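Local coordinates for protein endoglucanase (Humicola insolens, PDB 1DYS) that hydrolyses internal beta-1,4-glucosidic linkages of cellulose as a family 6 glycoside hydrolase and takes part in the recycling of plant biomass, at residues A[23-28]-A[38-43]; A[119-124]-A[168-173]. All coordinates share one frame; numbering follows the deposited sequence.

Overall arrangement
Both contacts rest mainly on apolar groups and have no hydrogen bond between their segments, yet solve different packing problems in one catalytic domain. Interaction 1 pairs two helices that follow each other closely in sequence and run antiparallel, with Val-40 set between them. Interaction 2 joins residues 119-124 of a helix to the loop that leaves helix 150-169, beside the parallel sheet. The two centres lie 35 Å apart and the nearest atoms about 21 Å, so neither touches the other. Each stands back from the probable substrate-binding residues: the side chain of Thr-24 is about 10 Å from that of Glu-314, and Phe-120 is about 9 Å from Trp-52 and Ser-54, side chain to side chain.

Interaction 1. Residues A[23-28]-A[38-43]; sequences QTRQAF and AKVKYV
Thr-24 meets Val-40 through its methyl group, CG2 lying 3.9 Å from Val-40 CG2, and the two side chains cross at about a right angle. The threonine thereby divides its work: the methyl serves the apolar contact, while OG1 hydrogen-bonds to Asp-332. One residue on, Arg-25 contributes the foot of its side chain. Val-40 CG1, which stands anti to its own backbone N (chi1 179°), reaches to 3.7 Å from Arg-25 N and also packs against Arg-25 CB. Farther out, Arg-25 CD comes within 4.0 Å of Lys-41 CB; these two chains run side by side in the same direction, but their charged ends stay apart, NH1 of Arg-25 being 6.5 Å from NZ of Lys-41. A turn later Phe-28 takes the other valine methyl at the edge of its ring, near the ring plane, with CD2 3.7 Å from Val-40 CG2. Trimming Val-40 to an alanine would probably leave a gap between the helices, with the Phe-28 edge and the Thr-24 methyl deprived of their shared partner. The helical segments are antiparallel at 166°, their axes 8.7 Å apart, and form a helical hairpin. Helix 332-340 packs beside it, touching Thr-24 through Ala-335 and Gln-336, while Leu-21, one turn earlier on the same helix as Arg-25, also touches Val-40.

Interaction 2. Residues A[119-124]-A[168-173]; sequences PFAQKL and SQLQAS
Leu-170 carries CG beside its backbone N and anti to its carbonyl carbon (chi1 -67°), and the next torsion (168°) extends CD1 and turns the other methyl, CD2, to the side, where it meets Ala-121 on the facing helix. This methyl lies 3.7 Å from Ala-121 CB and equally close to Ala-121 CA, so it packs against the backbone of the helix as well as against a side chain. The small alanine is consistent with the close approach of the two segments, whose Ala-121 and Leu-170 CA atoms are 5.9 Å apart. Two larger residues of the same helix flank the methyl more loosely. Phe-120 CD1 is 4.4 Å from Leu-170 CD2, which approaches the ring obliquely, while Leu-124 CD2 sits in the plane of that ring at its edge and also borders the Leu-170 methyl.

Gln-169 meets Ala-121 from the other segment with CB and OE1, without a hydrogen bond between the two segments. Its chain folds back at chi2 (-80°), which leaves OE1 4.1 Å from Ala-121 CB. The backbone oxygen comes closer, with Gln-169 O 3.4 Å from Ala-121 CB, and this oxygen accepts a hydrogen bond from NZ of Lys-125, which lies on helix 108-126 just beyond Leu-124. A second polar tie follows where Leu-124 O receives a hydrogen bond from His-174.

Leu-83 and Leu-85 of strand 79-85 and Leu-177 of strand 175-180 supply the floor beneath these side chains. The loop after helix 150-169 leads directly into strand 175-180, which lies parallel to its neighbours in the sheet. Apolar layers of this kind, between outer helices and a parallel sheet, are general in alpha/beta folds; here the layer belongs to the distorted alpha/beta barrel of family 6 glycoside hydrolases.

Interaction 1. Residues A[23-28]-A[38-43]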
loop_
_atom_site.group_PDB
_atom_site.type_symbol
_atom_site.label_atom_id
_atom_site.label_comp_id
_atom_site.label_asym_id
_atom_site.label_seq_id
_atom_site.Cartn_x
_atom_site.Cartn_y
_atom_site.Cartn_z
ATOM N N GLN A 23 17.409 3.997 -13.242
ATOM C CA GLN A 23 18.276 3.552 -12.155
ATOM C C GLN A 23 19.007 2.283 -12.556
ATOM O O GLN A 23 20.207 2.119 -12.294
ATOM C CB GLN A 23 17.448 3.275 -10.889
ATOM C CG GLN A 23 18.307 2.770 -9.736
ATOM C CD GLN A 23 17.565 2.744 -8.414
ATOM O OE1 GLN A 23 18.159 2.383 -7.389
ATOM N NE2 GLN A 23 16.295 3.110 -8.386
ATOM N N THR A 24 18.290 1.364 -13.238
ATOM C CA THR A 24 18.906 0.100 -13.641
ATOM C C THR A 24 19.987 0.326 -14.675
ATOM O O THR A 24 21.061 -0.264 -14.633
ATOM C CB THR A 24 17.840 -0.895 -14.185
ATOM O OG1 THR A 24 16.690 -0.810 -13.319
ATOM C CG2 THR A 24 18.340 -2.320 -14.171
ATOM N N ARG A 25 19.674 1.132 -15.673
ATOM C CA ARG A 25 20.621 1.507 -16.705
ATOM C C ARG A 25 21.823 2.185 -16.058
ATOM O O ARG A 25 22.910 1.732 -16.412
ATOM C CB ARG A 25 20.013 2.505 -17.693
ATOM C CG ARG A 25 20.692 2.400 -19.063
ATOM C CD ARG A 25 20.070 3.547 -19.926
ATOM N NE ARG A 25 20.614 4.739 -19.265
ATOM C CZ ARG A 25 21.867 5.107 -19.578
ATOM N NH1 ARG A 25 22.625 4.525 -20.497
ATOM N NH2 ARG A 25 22.308 6.118 -18.873
ATOM N N GLN A 26 21.609 3.126 -15.139
ATOM C CA GLN A 26 22.777 3.682 -14.434
ATOM C C GLN A 26 23.587 2.634 -13.686
ATOM O O GLN A 26 24.834 2.667 -13.706
ATOM C CB GLN A 26 22.271 4.729 -13.417
ATOM C CG GLN A 26 21.708 5.974 -14.116
ATOM C CD GLN A 26 20.906 6.842 -13.173
ATOM O OE1 GLN A 26 20.114 7.711 -13.544
ATOM N NE2 GLN A 26 21.042 6.651 -11.865
ATOM N N ALA A 27 22.975 1.669 -12.998
ATOM C CA ALA A 27 23.687 0.645 -12.240
ATOM C C ALA A 27 24.584 -0.200 -13.124
ATOM O O ALA A 27 25.773 -0.422 -12.837
ATOM C CB ALA A 27 22.716 -0.233 -11.450
ATOM N N PHE A 28 24.081 -0.648 -14.271
ATOM C CA PHE A 28 24.874 -1.427 -15.207
ATOM C C PHE A 28 26.027 -0.570 -15.734
ATOM O O PHE A 28 27.169 -1.026 -15.685
ATOM C CB PHE A 28 24.030 -1.925 -16.381
ATOM C CG PHE A 28 23.254 -3.174 -16.072
ATOM C CD1 PHE A 28 23.850 -4.314 -15.558
ATOM C CD2 PHE A 28 21.874 -3.146 -16.266
ATOM C CE1 PHE A 28 23.094 -5.441 -15.271
ATOM C CE2 PHE A 28 21.124 -4.289 -15.991
ATOM C CZ PHE A 28 21.715 -5.415 -15.510
ATOM N N ALA A 38 22.492 -1.200 -22.369
ATOM C CA ALA A 38 21.842 -1.056 -23.667
ATOM C C ALA A 38 20.526 -1.839 -23.692
ATOM O O ALA A 38 19.556 -1.376 -24.293
ATOM C CB ALA A 38 22.775 -1.584 -24.753
ATOM N N LYS A 39 20.540 -3.003 -23.048
ATOM C CA LYS A 39 19.287 -3.784 -22.945
ATOM C C LYS A 39 18.270 -2.987 -22.116
ATOM O O LYS A 39 17.081 -3.031 -22.509
ATOM C CB LYS A 39 19.672 -5.105 -22.272
ATOM C CG LYS A 39 20.234 -6.106 -23.251
ATOM C CD LYS A 39 21.052 -7.227 -22.660
ATOM C CE LYS A 39 20.221 -8.355 -22.091
ATOM N NZ LYS A 39 21.111 -9.366 -21.410
ATOM N N VAL A 40 18.670 -2.354 -21.025
ATOM C CA VAL A 40 17.732 -1.514 -20.274
ATOM C C VAL A 40 17.174 -0.405 -21.161
ATOM O O VAL A 40 15.959 -0.151 -21.213
ATOM C CB VAL A 40 18.353 -0.950 -18.977
ATOM C CG1 VAL A 40 17.313 -0.070 -18.273
ATOM C CG2 VAL A 40 18.789 -2.078 -18.034
ATOM N N LYS A 41 18.056 0.311 -21.904
ATOM C CA LYS A 41 17.554 1.385 -22.785
ATOM C C LYS A 41 16.590 0.866 -23.844
ATOM O O LYS A 41 15.633 1.546 -24.219
ATOM C CB LYS A 41 18.733 2.150 -23.413
ATOM C CG LYS A 41 18.324 3.544 -23.896
ATOM C CD LYS A 41 19.514 4.498 -23.804
ATOM C CE LYS A 41 19.792 5.168 -25.133
ATOM N NZ LYS A 41 18.826 6.243 -25.473
ATOM N N TYR A 42 16.752 -0.353 -24.312
ATOM C CA TYR A 42 15.877 -1.015 -25.275
ATOM C C TYR A 42 14.491 -1.110 -24.615
ATOM O O TYR A 42 13.540 -0.616 -25.197
ATOM C CB TYR A 42 16.328 -2.403 -25.713
ATOM C CG TYR A 42 15.441 -3.152 -26.683
ATOM C CD1 TYR A 42 14.298 -3.806 -26.290
ATOM C CD2 TYR A 42 15.767 -3.206 -28.039
ATOM C CE1 TYR A 42 13.483 -4.493 -27.174
ATOM C CE2 TYR A 42 14.967 -3.904 -28.939
ATOM C CZ TYR A 42 13.830 -4.543 -28.506
ATOM O OH TYR A 42 13.044 -5.221 -29.413
ATOM N N VAL A 43 14.486 -1.653 -23.396
ATOM C CA VAL A 43 13.182 -1.705 -22.705
ATOM C C VAL A 43 12.619 -0.316 -22.505
ATOM O O VAL A 43 11.398 -0.102 -22.612
ATOM C CB VAL A 43 13.315 -2.457 -21.359
ATOM C CG1 VAL A 43 12.000 -2.494 -20.573
ATOM C CG2 VAL A 43 13.833 -3.857 -21.628
#

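Interaction 2. Residues A[119-124]-A[168-173]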
loop_
_atom_site.group_PDB
_atom_site.type_symbol
_atom_site.label_atom_id
_atom_site.label_comp_id
_atom_site.label_asym_id
_atom_site.label_seq_id
_atom_site.Cartn_x
_atom_site.Cartn_y
_atom_site.Cartn_z
ATOM N N PRO A 119 -15.233 7.803 -13.447
ATOM C CA PRO A 119 -14.162 8.689 -13.865
ATOM C C PRO A 119 -13.256 7.984 -14.866
ATOM O O PRO A 119 -12.774 8.623 -15.811
ATOM C CB PRO A 119 -13.433 9.264 -12.656
ATOM C CG PRO A 119 -14.168 8.631 -11.519
ATOM C CD PRO A 119 -15.274 7.715 -11.978
ATOM N N PHE A 120 -13.031 6.693 -14.665
ATOM C CA PHE A 120 -12.239 5.910 -15.600
ATOM C C PHE A 120 -12.904 5.951 -16.983
ATOM O O PHE A 120 -12.243 6.309 -17.970
ATOM C CB PHE A 120 -12.133 4.464 -15.116
ATOM C CG PHE A 120 -10.996 3.636 -15.647
ATOM C CD1 PHE A 120 -10.843 3.351 -17.000
ATOM C CD2 PHE A 120 -10.117 3.115 -14.701
ATOM C CE1 PHE A 120 -9.803 2.529 -17.382
ATOM C CE2 PHE A 120 -9.074 2.284 -15.073
ATOM C CZ PHE A 120 -8.926 2.026 -16.431
ATOM N N ALA A 121 -14.209 5.686 -16.975
ATOM C CA ALA A 121 -14.932 5.654 -18.257
ATOM C C ALA A 121 -14.990 7.017 -18.917
ATOM O O ALA A 121 -14.895 7.077 -20.150
ATOM C CB ALA A 121 -16.307 5.079 -18.042
ATOM N N GLN A 122 -15.142 8.063 -18.126
ATOM C CA GLN A 122 -15.216 9.421 -18.672
ATOM C C GLN A 122 -13.947 9.742 -19.443
ATOM O O GLN A 122 -14.001 10.270 -20.564
ATOM C CB GLN A 122 -15.394 10.436 -17.529
ATOM C CG GLN A 122 -15.369 11.898 -17.983
ATOM C CD GLN A 122 -15.455 12.830 -16.784
ATOM O OE1 GLN A 122 -15.689 12.434 -15.638
ATOM N NE2 GLN A 122 -15.269 14.124 -17.025
ATOM N N LYS A 123 -12.789 9.458 -18.821
ATOM C CA LYS A 123 -11.519 9.757 -19.468
ATOM C C LYS A 123 -11.297 8.966 -20.747
ATOM O O LYS A 123 -10.843 9.514 -21.752
ATOM C CB LYS A 123 -10.400 9.332 -18.474
ATOM C CG LYS A 123 -10.279 10.393 -17.370
ATOM C CD LYS A 123 -9.159 9.913 -16.430
ATOM C CE LYS A 123 -9.164 10.732 -15.132
ATOM N NZ LYS A 123 -8.861 12.155 -15.373
ATOM N N LEU A 124 -11.688 7.686 -20.764
ATOM C CA LEU A 124 -11.488 6.915 -22.001
ATOM C C LEU A 124 -12.503 7.304 -23.076
ATOM O O LEU A 124 -12.097 7.357 -24.239
ATOM C CB LEU A 124 -11.560 5.412 -21.720
ATOM C CG LEU A 124 -10.239 4.736 -21.331
ATOM C CD1 LEU A 124 -9.655 5.330 -20.054
ATOM C CD2 LEU A 124 -10.527 3.263 -21.070
ATOM N N SER A 168 -20.069 -2.784 -18.235
ATOM C CA SER A 168 -21.183 -1.978 -18.768
ATOM C C SER A 168 -20.787 -0.552 -19.071
ATOM O O SER A 168 -21.355 0.084 -19.979
ATOM C CB SER A 168 -22.389 -1.997 -17.819
ATOM O OG SER A 168 -22.321 -1.157 -16.666
ATOM N N GLN A 169 -19.892 0.053 -18.288
ATOM C CA GLN A 169 -19.511 1.434 -18.511
ATOM C C GLN A 169 -18.414 1.677 -19.544
ATOM O O GLN A 169 -18.129 2.835 -19.845
ATOM C CB GLN A 169 -18.996 2.065 -17.200
ATOM C CG GLN A 169 -20.139 2.337 -16.214
ATOM C CD GLN A 169 -20.802 3.632 -16.661
ATOM O OE1 GLN A 169 -20.164 4.684 -16.829
ATOM N NE2 GLN A 169 -22.090 3.538 -16.949
ATOM N N LEU A 170 -17.789 0.627 -20.060
ATOM C CA LEU A 170 -16.658 0.751 -20.954
ATOM C C LEU A 170 -16.900 0.151 -22.323
ATOM O O LEU A 170 -16.057 -0.543 -22.899
ATOM C CB LEU A 170 -15.441 0.049 -20.285
ATOM C CG LEU A 170 -15.000 0.807 -19.022
ATOM C CD1 LEU A 170 -14.008 -0.057 -18.220
ATOM C CD2 LEU A 170 -14.362 2.145 -19.302
ATOM N N GLN A 171 -18.134 0.323 -22.832
ATOM C CA GLN A 171 -18.428 -0.173 -24.179
ATOM C C GLN A 171 -18.194 0.955 -25.185
ATOM O O GLN A 171 -18.896 1.969 -25.116
ATOM C CB GLN A 171 -19.890 -0.597 -24.239
ATOM C CG GLN A 171 -20.327 -1.743 -23.381
ATOM C CD GLN A 171 -19.659 -3.066 -23.715
ATOM O OE1 GLN A 171 -19.819 -3.594 -24.815
ATOM N NE2 GLN A 171 -18.925 -3.589 -22.750
ATOM N N ALA A 172 -17.226 0.821 -26.076
ATOM C CA ALA A 172 -16.953 1.841 -27.095
ATOM C C ALA A 172 -16.099 1.195 -28.183
ATOM O O ALA A 172 -15.419 0.205 -27.876
ATOM C CB ALA A 172 -16.238 3.037 -26.519
ATOM N N SER A 173 -16.120 1.669 -29.426
ATOM C CA SER A 173 -15.318 0.999 -30.445
ATOM C C SER A 173 -13.815 1.146 -30.261
ATOM O O SER A 173 -13.085 0.375 -30.891
ATOM C CB SER A 173 -15.742 1.525 -31.822
ATOM O OG SER A 173 -15.255 2.832 -32.025
#